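Local coordinates for carbohydrate binding family 6 (Clostridium thermocellum, PDB 5A8D), which probably hydrolyses terminal alpha-L-arabinofuranosyl linkages in plant cell-wall polysaccharides, as a family 43 glycoside hydrolase built on a five-bladed beta-propeller, at residues G47-Y52 and D77-W82; V281-T286 and R299-D304. One frame throughout, in Å; residues are numbered along the deposited sequence.

Contact 1: residues G47-Y52 and D77-W82; sequences GRLYIY and DDLKNW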
ATOM      1  N   GLY A  47      23.806 -64.942  -6.180  1.00 22.49           N
ATOM      2  CA  GLY A  47      23.869 -64.508  -7.580  1.00 23.33           C
ATOM      3  C   GLY A  47      22.579 -64.561  -8.388  1.00 21.46           C
ATOM      4  O   GLY A  47      22.586 -64.269  -9.591  1.00 22.12           O
ATOM      5  N   ARG A  48      21.491 -64.966  -7.760  1.00 20.24           N
ATOM      6  CA  ARG A  48      20.223 -65.163  -8.460  1.00 20.14           C
ATOM      7  C   ARG A  48      19.157 -64.317  -7.838  1.00 17.98           C
ATOM      8  O   ARG A  48      19.169 -64.057  -6.630  1.00 18.05           O
ATOM      9  CB  ARG A  48      19.785 -66.636  -8.378  1.00 21.17           C
ATOM     10  CG  ARG A  48      20.727 -67.612  -9.045  1.00 22.80           C
ATOM     11  CD  ARG A  48      20.131 -69.035  -9.114  1.00 25.83           C
ATOM     12  NE  ARG A  48      18.997 -69.165 -10.031  1.00 26.76           N
ATOM     13  CZ  ARG A  48      19.068 -69.319 -11.361  1.00 25.72           C
ATOM     14  NH1 ARG A  48      20.247 -69.425 -12.025  1.00 28.28           N
ATOM     15  NH2 ARG A  48      17.946 -69.389 -12.046  1.00 23.69           N
ATOM     16  N   LEU A  49      18.193 -63.903  -8.663  1.00 16.77           N
ATOM     17  CA  LEU A  49      17.006 -63.220  -8.217  1.00 16.53           C
ATOM     18  C   LEU A  49      15.859 -64.225  -8.180  1.00 16.23           C
ATOM     19  O   LEU A  49      15.563 -64.841  -9.210  1.00 16.63           O
ATOM     20  CB  LEU A  49      16.645 -62.117  -9.210  1.00 16.28           C
ATOM     21  CG  LEU A  49      15.359 -61.325  -8.964  1.00 15.95           C
ATOM     22  CD1 LEU A  49      15.357 -60.603  -7.657  1.00 17.28           C
ATOM     23  CD2 LEU A  49      15.150 -60.306 -10.096  1.00 17.64           C
ATOM     24  N   TYR A  50      15.293 -64.422  -6.998  1.00 15.76           N
ATOM     25  CA  TYR A  50      14.141 -65.302  -6.755  1.00 15.43           C
ATOM     26  C   TYR A  50      12.873 -64.446  -6.652  1.00 15.88           C
ATOM     27  O   TYR A  50      12.803 -63.486  -5.852  1.00 16.07           O
ATOM     28  CB  TYR A  50      14.345 -66.087  -5.443  1.00 15.86           C
ATOM     29  CG  TYR A  50      15.501 -67.073  -5.502  1.00 15.87           C
ATOM     30  CD1 TYR A  50      16.847 -66.658  -5.267  1.00 16.12           C
ATOM     31  CD2 TYR A  50      15.313 -68.419  -5.902  1.00 15.99           C
ATOM     32  CE1 TYR A  50      17.866 -67.541  -5.381  1.00 17.82           C
ATOM     33  CE2 TYR A  50      16.373 -69.301  -5.994  1.00 18.36           C
ATOM     34  CZ  TYR A  50      17.631 -68.861  -5.721  1.00 17.43           C
ATOM     35  OH  TYR A  50      18.697 -69.707  -5.829  1.00 20.34           O
ATOM     36  N   ILE A  51      11.829 -64.864  -7.373  1.00 16.00           N
ATOM     37  CA  ILE A  51      10.531 -64.195  -7.328  1.00 16.91           C
ATOM     38  C   ILE A  51       9.528 -65.215  -6.836  1.00 16.28           C
ATOM     39  O   ILE A  51       9.422 -66.328  -7.415  1.00 19.83           O
ATOM     40  CB  ILE A  51      10.129 -63.683  -8.709  1.00 17.64           C
ATOM     41  CG1 ILE A  51      11.161 -62.723  -9.274  1.00 21.35           C
ATOM     42  CG2 ILE A  51       8.774 -63.018  -8.678  1.00 19.00           C
ATOM     43  CD1 ILE A  51      11.388 -61.497  -8.466  1.00 24.10           C
ATOM     44  N   TYR A  52       8.803 -64.842  -5.796  1.00 15.32           N
ATOM     45  CA  TYR A  52       7.798 -65.685  -5.179  1.00 15.18           C
ATOM     46  C   TYR A  52       6.432 -65.106  -5.522  1.00 18.28           C
ATOM     47  O   TYR A  52       6.288 -63.878  -5.505  1.00 19.44           O
ATOM     48  CB  TYR A  52       7.965 -65.719  -3.663  1.00 15.84           C
ATOM     49  CG  TYR A  52       9.317 -66.231  -3.237  1.00 16.64           C
ATOM     50  CD1 TYR A  52      10.447 -65.407  -3.314  1.00 17.12           C
ATOM     51  CD2 TYR A  52       9.469 -67.540  -2.782  1.00 18.42           C
ATOM     52  CE1 TYR A  52      11.682 -65.883  -2.983  1.00 17.23           C
ATOM     53  CE2 TYR A  52      10.723 -68.018  -2.454  1.00 19.75           C
ATOM     54  CZ  TYR A  52      11.807 -67.170  -2.515  1.00 18.14           C
ATOM     55  OH  TYR A  52      13.048 -67.655  -2.190  1.00 19.27           O
ATOM     56  N   ASP A  77      19.296 -65.684 -13.302  1.00 20.34           N
ATOM     57  CA  ASP A  77      20.581 -65.004 -13.091  1.00 21.86           C
ATOM     58  C   ASP A  77      20.837 -63.958 -14.142  1.00 23.38           C
ATOM     59  O   ASP A  77      21.917 -63.398 -14.164  1.00 25.52           O
ATOM     60  CB  ASP A  77      21.749 -65.966 -12.931  1.00 24.66           C
ATOM     61  CG  ASP A  77      22.105 -66.698 -14.194  1.00 28.91           C
ATOM     62  OD1 ASP A  77      21.542 -66.418 -15.258  1.00 31.53           O
ATOM     63  OD2 ASP A  77      22.994 -67.559 -14.129  1.00 35.50           O
ATOM     64  N   ASP A  78      19.840 -63.670 -14.975  1.00 23.58           N
ATOM     65  CA  ASP A  78      20.063 -62.738 -16.102  1.00 26.05           C
ATOM     66  C   ASP A  78      18.866 -61.898 -16.520  1.00 27.46           C
ATOM     67  O   ASP A  78      18.972 -61.124 -17.497  1.00 30.29           O
ATOM     68  CB  ASP A  78      20.664 -63.521 -17.264  1.00 28.56           C
ATOM     69  CG  ASP A  78      19.680 -64.509 -17.893  1.00 32.04           C
ATOM     70  OD1 ASP A  78      18.499 -64.525 -17.509  1.00 29.08           O
ATOM     71  OD2 ASP A  78      20.095 -65.235 -18.795  1.00 33.69           O
ATOM     72  N   LEU A  79      17.751 -62.043 -15.814  1.00 25.80           N
ATOM     73  CA  LEU A  79      16.493 -61.401 -16.091  1.00 30.27           C
ATOM     74  C   LEU A  79      15.852 -61.757 -17.436  1.00 31.35           C
ATOM     75  O   LEU A  79      14.866 -61.123 -17.799  1.00 43.65           O
ATOM     76  CB  LEU A  79      16.606 -59.865 -16.002  1.00 31.49           C
ATOM     77  CG  LEU A  79      17.151 -59.183 -14.766  1.00 31.78           C
ATOM     78  CD1 LEU A  79      17.304 -57.671 -14.987  1.00 35.58           C
ATOM     79  CD2 LEU A  79      16.228 -59.411 -13.613  1.00 31.33           C
ATOM     80  N   LYS A  80      16.367 -62.746 -18.146  1.00 30.32           N
ATOM     81  CA  LYS A  80      15.682 -63.238 -19.324  1.00 35.59           C
ATOM     82  C   LYS A  80      15.372 -64.726 -19.362  1.00 32.38           C
ATOM     83  O   LYS A  80      14.384 -65.111 -19.975  1.00 34.39           O
ATOM     84  CB  LYS A  80      16.404 -62.811 -20.613  1.00 39.13           C
ATOM     85  CG  LYS A  80      17.816 -63.329 -20.773  1.00 44.49           C
ATOM     86  CD  LYS A  80      18.445 -62.741 -22.046  1.00 52.94           C
ATOM     87  CE  LYS A  80      19.948 -62.985 -22.122  1.00 60.02           C
ATOM     88  NZ  LYS A  80      20.673 -62.415 -20.950  1.00 62.08           N
ATOM     89  N   ASN A  81      16.206 -65.556 -18.762  1.00 29.95           N
ATOM     90  CA  ASN A  81      15.971 -66.976 -18.697  1.00 28.35           C
ATOM     91  C   ASN A  81      15.525 -67.269 -17.266  1.00 26.36           C
ATOM     92  O   ASN A  81      16.184 -66.854 -16.324  1.00 24.88           O
ATOM     93  CB  ASN A  81      17.239 -67.720 -19.021  1.00 30.53           C
ATOM     94  CG  ASN A  81      17.662 -67.513 -20.470  1.00 39.05           C
ATOM     95  OD1 ASN A  81      16.982 -67.967 -21.375  1.00 36.50           O
ATOM     96  ND2 ASN A  81      18.757 -66.783 -20.685  1.00 38.14           N
ATOM     97  N   TRP A  82      14.382 -67.938 -17.112  1.00 24.60           N
ATOM     98  CA  TRP A  82      13.824 -68.230 -15.813  1.00 22.43           C
ATOM     99  C   TRP A  82      13.765 -69.729 -15.573  1.00 21.24           C
ATOM    100  O   TRP A  82      13.474 -70.501 -16.485  1.00 23.73           O
ATOM    101  CB  TRP A  82      12.404 -67.648 -15.728  1.00 22.81           C
ATOM    102  CG  TRP A  82      12.430 -66.187 -15.813  1.00 22.46           C
ATOM    103  CD1 TRP A  82      12.430 -65.411 -16.971  1.00 25.26           C
ATOM    104  CD2 TRP A  82      12.573 -65.282 -14.726  1.00 23.35           C
ATOM    105  NE1 TRP A  82      12.555 -64.083 -16.618  1.00 26.99           N
ATOM    106  CE2 TRP A  82      12.617 -63.979 -15.258  1.00 24.70           C
ATOM    107  CE3 TRP A  82      12.646 -65.442 -13.342  1.00 21.97           C
ATOM    108  CZ2 TRP A  82      12.747 -62.863 -14.452  1.00 24.94           C
ATOM    109  CZ3 TRP A  82      12.782 -64.328 -12.539  1.00 22.74           C
ATOM    110  CH2 TRP A  82      12.787 -63.045 -13.105  1.00 24.21           C
TER
HETATM  111  O   HOH W   1      17.447 -69.566 -14.934  1.00 34.06           O
HETATM  112  O   HOH W   2      23.077 -69.039 -11.208  1.00 38.02           O
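The side chain of Arg48 leaves the backbone with CG opposite the carbonyl carbon and then bends at chi3 (69°), a course that swings the guanidinium round until one face lies over the backbone N of Asp77. Both residues belong to one four-stranded antiparallel blade of the family 43 beta-propeller: 47-52 opens its second strand, and 77-82 is the connection from the third strand to the fourth. The carboxylate of Asp77 meets the guanidinium obliquely, their planes 44° apart, and the direct salt bridge is long, with Arg48 NH1 and Asp77 OD2 3.9 Å apart. Water reinforces it. In the guanidinium plane, NH1 of Arg48 donates to a water at 3.0 Å, which in turn donates to OD2 of Asp77 at 3.3 Å. A second in-plane water takes a 2.9 Å bond from NH2 of Arg48 and passes a weak one to the carbonyl O of Asn81. NH2 also hydrogen-bonds Ser75 OG on the third strand, the strongest polar partner of the arginine.

The apolar side of the contact starts at Leu49, whose chi1 of 176° carries CG away from the backbone N and brings CD2 against Leu79 CD2 at 3.8 Å, the two side chains crossing at a slant. Leu79 also packs on Pro30 of the second subunit. Farther along the strand, Ile51 CG1 approaches the indole of Trp82 obliquely, 4.0 Å from CZ3. The loop itself is shaped by an Asx turn at Asp78. Its OD1 accepts from Lys80 N, which arrives from above the carboxylate plane, and through its syn lone pair from Asn81 N, in a nearly straight bond of 2.8 Å.

Contact 2: residues V281-T286 and R299-D304; sequences VYHNRT and RNVCID
Strands 281-283 and 301-304 run antiparallel, their axes 4.5 Å apart at closest and 150° apart in direction, as the second and third strands of another four-stranded propeller blade. The hydrogen-bonded pair Tyr282-Cys302 is joined twice, Tyr282 N giving to Cys302 O at 3.0 Å and Cys302 N giving to Tyr282 O at 2.7 Å. Beyond the regular ladder, Asn300, which follows a cis peptide bond, still accepts from Asn284 N through its O at 2.8 Å. Asn284 then serves as the N-cap of helix 285-289, its OD1 accepting from Val287 N.

On the face carrying Tyr282 and Cys302, the tyrosine chi1 of 61° puts CG between the backbone N and the carbonyl carbon and turns the ring toward the partner strand, where Cys302 CB meets one ring face in a CH-pi contact, 3.8 Å from the centroid and offset toward the rim; its sulfur lies obliquely to the same ring. On the other face Val281 and Ile303 pair through CB and CG1, 4.3 Å apart. The Arg285 side chain runs obliquely across the Asn300 amide, bringing CG close to OD1. Asp304 lies at the edge of the tyrosine ring, its carboxylate steeply inclined to it. OD1 of Asp304 is claimed by a salt bridge to Arg291, while OD2 accepts from Tyr282 OH at 2.8 Å, the hydroxyl lying 36° out of the carboxylate plane.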
ATOM      1  N   VAL A 281       9.256 -54.881  -8.864  1.00 16.05           N
ATOM      2  CA  VAL A 281       8.573 -56.021  -9.421  0.50 17.07           C
ATOM      3  C   VAL A 281       7.101 -55.963  -8.957  1.00 16.60           C
ATOM      4  O   VAL A 281       6.818 -55.711  -7.783  1.00 15.12           O
ATOM      5  CB  VAL A 281       9.293 -57.387  -9.146  0.50 19.87           C
ATOM      6  CG1 VAL A 281      10.825 -57.271  -8.884  0.50 16.37           C
ATOM      7  CG2 VAL A 281       8.662 -58.179  -8.079  0.50 17.38           C
ATOM      8  N   TYR A 282       6.200 -56.161  -9.910  1.00 17.12           N
ATOM      9  CA  TYR A 282       4.792 -55.981  -9.637  1.00 19.68           C
ATOM     10  C   TYR A 282       3.989 -56.850 -10.569  1.00 23.27           C
ATOM     11  O   TYR A 282       4.507 -57.385 -11.512  1.00 22.86           O
ATOM     12  CB  TYR A 282       4.429 -54.508  -9.697  1.00 21.36           C
ATOM     13  CG  TYR A 282       4.676 -53.859 -11.026  1.00 21.15           C
ATOM     14  CD1 TYR A 282       5.940 -53.427 -11.393  1.00 20.99           C
ATOM     15  CD2 TYR A 282       3.654 -53.725 -11.956  1.00 23.94           C
ATOM     16  CE1 TYR A 282       6.192 -52.880 -12.604  1.00 22.71           C
ATOM     17  CE2 TYR A 282       3.897 -53.131 -13.197  1.00 23.80           C
ATOM     18  CZ  TYR A 282       5.163 -52.713 -13.522  1.00 22.16           C
ATOM     19  OH  TYR A 282       5.465 -52.149 -14.750  1.00 26.27           O
ATOM     20  N   HIS A 283       2.720 -57.065 -10.234  1.00 28.20           N
ATOM     21  CA  HIS A 283       1.875 -57.978 -11.025  0.70 28.89           C
ATOM     22  C   HIS A 283       0.925 -57.065 -11.799  1.00 35.65           C
ATOM     23  O   HIS A 283       0.317 -56.159 -11.237  1.00 36.94           O
ATOM     24  CB  HIS A 283       1.173 -59.032 -10.118  0.70 33.17           C
ATOM     25  CG  HIS A 283       0.257 -59.987 -10.833  0.70 31.18           C
ATOM     26  ND1 HIS A 283       0.667 -61.221 -11.300  0.70 31.77           N
ATOM     27  CD2 HIS A 283      -1.066 -59.908 -11.105  0.70 32.89           C
ATOM     28  CE1 HIS A 283      -0.356 -61.839 -11.867  0.70 33.32           C
ATOM     29  NE2 HIS A 283      -1.417 -61.065 -11.770  0.70 32.05           N
ATOM     30  N   ASN A 284       0.830 -57.280 -13.110  1.00 29.38           N
ATOM     31  CA  ASN A 284      -0.082 -56.471 -13.915  1.00 32.85           C
ATOM     32  C   ASN A 284      -0.297 -57.181 -15.249  1.00 35.24           C
ATOM     33  O   ASN A 284       0.569 -57.122 -16.107  1.00 29.34           O
ATOM     34  CB  ASN A 284       0.470 -55.068 -14.097  1.00 34.99           C
ATOM     35  CG  ASN A 284      -0.495 -54.121 -14.823  1.00 45.01           C
ATOM     36  OD1 ASN A 284      -1.010 -54.451 -15.893  1.00 37.85           O
ATOM     37  ND2 ASN A 284      -0.687 -52.917 -14.276  1.00 44.27           N
ATOM     38  N   ARG A 285      -1.446 -57.864 -15.375  1.00 35.77           N
ATOM     39  CA  ARG A 285      -1.834 -58.586 -16.614  1.00 44.16           C
ATOM     40  C   ARG A 285      -1.784 -57.707 -17.846  1.00 42.63           C
ATOM     41  O   ARG A 285      -1.204 -58.104 -18.864  1.00 37.93           O
ATOM     42  CB  ARG A 285      -3.255 -59.168 -16.519  1.00 51.89           C
ATOM     43  CG  ARG A 285      -3.406 -60.408 -15.645  1.00 62.94           C
ATOM     44  CD  ARG A 285      -4.870 -60.669 -15.229  1.00 73.24           C
ATOM     45  NE  ARG A 285      -5.039 -60.872 -13.775  1.00 83.58           N
ATOM     46  CZ  ARG A 285      -4.964 -59.909 -12.843  1.00 85.83           C
ATOM     47  NH1 ARG A 285      -4.683 -58.648 -13.180  1.00 88.09           N
ATOM     48  NH2 ARG A 285      -5.128 -60.212 -11.550  1.00 72.90           N
ATOM     49  N   THR A 286      -2.364 -56.512 -17.741  1.00 40.62           N
ATOM     50  CA  THR A 286      -2.448 -55.581 -18.859  1.00 47.07           C
ATOM     51  C   THR A 286      -1.072 -55.177 -19.344  1.00 43.69           C
ATOM     52  O   THR A 286      -0.765 -55.322 -20.519  1.00 41.66           O
ATOM     53  CB  THR A 286      -3.225 -54.286 -18.494  1.00 54.17           C
ATOM     54  OG1 THR A 286      -4.459 -54.619 -17.844  1.00 59.36           O
ATOM     55  CG2 THR A 286      -3.502 -53.440 -19.741  1.00 55.77           C
ATOM     56  N   ARG A 299       3.093 -65.664 -14.403  1.00109.14           N
ATOM     57  CA  ARG A 299       2.295 -64.434 -14.601  1.00 89.65           C
ATOM     58  C   ARG A 299       2.786 -63.680 -15.880  1.00 83.02           C
ATOM     59  O   ARG A 299       3.261 -64.397 -16.743  1.00 99.29           O
ATOM     60  CB  ARG A 299       2.242 -63.733 -13.221  1.00 78.88           C
ATOM     61  CG  ARG A 299       1.544 -64.606 -12.163  1.00 74.46           C
ATOM     62  CD  ARG A 299       0.304 -65.346 -12.724  1.00 82.22           C
ATOM     63  NE  ARG A 299      -0.822 -65.525 -11.797  1.00 77.24           N
ATOM     64  CZ  ARG A 299      -2.035 -64.956 -11.901  1.00 68.14           C
ATOM     65  NH1 ARG A 299      -2.362 -64.127 -12.894  1.00 71.54           N
ATOM     66  NH2 ARG A 299      -2.949 -65.222 -10.979  1.00 60.21           N
ATOM     67  N   ASN A 300       2.667 -62.373 -16.162  1.00 60.71           N
ATOM     68  CA  ASN A 300       1.987 -61.260 -15.468  1.00 53.33           C
ATOM     69  C   ASN A 300       2.802 -60.473 -14.433  1.00 39.96           C
ATOM     70  O   ASN A 300       2.341 -59.446 -13.974  1.00 33.78           O
ATOM     71  CB  ASN A 300       0.581 -61.580 -14.957  1.00 55.19           C
ATOM     72  CG  ASN A 300      -0.348 -62.076 -16.032  1.00 62.74           C
ATOM     73  OD1 ASN A 300      -1.331 -62.730 -15.713  1.00 77.75           O
ATOM     74  ND2 ASN A 300      -0.053 -61.787 -17.294  1.00 59.09           N
ATOM     75  N   VAL A 301       4.006 -60.944 -14.111  1.00 35.33           N
ATOM     76  CA  VAL A 301       4.916 -60.244 -13.195  1.00 32.64           C
ATOM     77  C   VAL A 301       5.877 -59.416 -14.005  1.00 28.34           C
ATOM     78  O   VAL A 301       6.667 -59.962 -14.754  1.00 32.16           O
ATOM     79  CB  VAL A 301       5.720 -61.205 -12.375  1.00 31.92           C
ATOM     80  CG1 VAL A 301       6.750 -60.442 -11.507  1.00 36.25           C
ATOM     81  CG2 VAL A 301       4.738 -61.952 -11.473  1.00 37.66           C
ATOM     82  N   CYS A 302       5.811 -58.111 -13.805  1.00 22.92           N
ATOM     83  CA  CYS A 302       6.577 -57.152 -14.595  1.00 20.66           C
ATOM     84  C   CYS A 302       7.769 -56.732 -13.771  1.00 19.28           C
ATOM     85  O   CYS A 302       7.662 -56.606 -12.546  1.00 18.38           O
ATOM     86  CB  CYS A 302       5.707 -55.954 -14.866  1.00 22.54           C
ATOM     87  SG  CYS A 302       4.205 -56.418 -15.829  1.00 25.78           S
ATOM     88  N   ILE A 303       8.873 -56.431 -14.459  1.00 20.82           N
ATOM     89  CA  ILE A 303      10.082 -55.958 -13.795  1.00 21.49           C
ATOM     90  C   ILE A 303      10.554 -54.690 -14.505  1.00 23.02           C
ATOM     91  O   ILE A 303      10.791 -54.710 -15.717  1.00 30.28           O
ATOM     92  CB  ILE A 303      11.175 -57.021 -13.819  1.00 24.81           C
ATOM     93  CG1 ILE A 303      10.717 -58.296 -13.097  1.00 27.60           C
ATOM     94  CG2 ILE A 303      12.488 -56.469 -13.185  1.00 27.53           C
ATOM     95  CD1 ILE A 303      11.607 -59.488 -13.466  1.00 34.05           C
ATOM     96  N   ASP A 304      10.610 -53.587 -13.771  1.00 19.47           N
ATOM     97  CA  ASP A 304      11.116 -52.309 -14.280  1.00 19.79           C
ATOM     98  C   ASP A 304      12.336 -51.918 -13.454  1.00 18.03           C
ATOM     99  O   ASP A 304      12.424 -52.193 -12.275  1.00 18.46           O
ATOM    100  CB  ASP A 304      10.086 -51.228 -14.079  1.00 21.73           C
ATOM    101  CG  ASP A 304       8.789 -51.434 -14.949  1.00 27.55           C
ATOM    102  OD1 ASP A 304       8.720 -52.305 -15.812  1.00 29.63           O
ATOM    103  OD2 ASP A 304       7.837 -50.725 -14.688  1.00 34.71           O
TER

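Contacts 1 and 2 belong to the first and last blades of the propeller in chain order, which lie side by side where the ring closes. Their centres are 14 Å apart and they touch: Trp82 CZ2 of contact 1 packs on Ile303 CD1 of contact 2 at 3.7 Å. A looser approach of Ile51 CD1 to Val281 CG1, 4.3 Å, is doubtful because Val281 is modelled in two conformations. Farther along strand 48-55, Val301 touches Cys53 and Arg299 touches His55, extending the same interface. From the centre of the chain, the centre of contact 2 is about 13 Å away and that of contact 1 about 17 Å. The family 43 active site normally lies at the propeller's central axis.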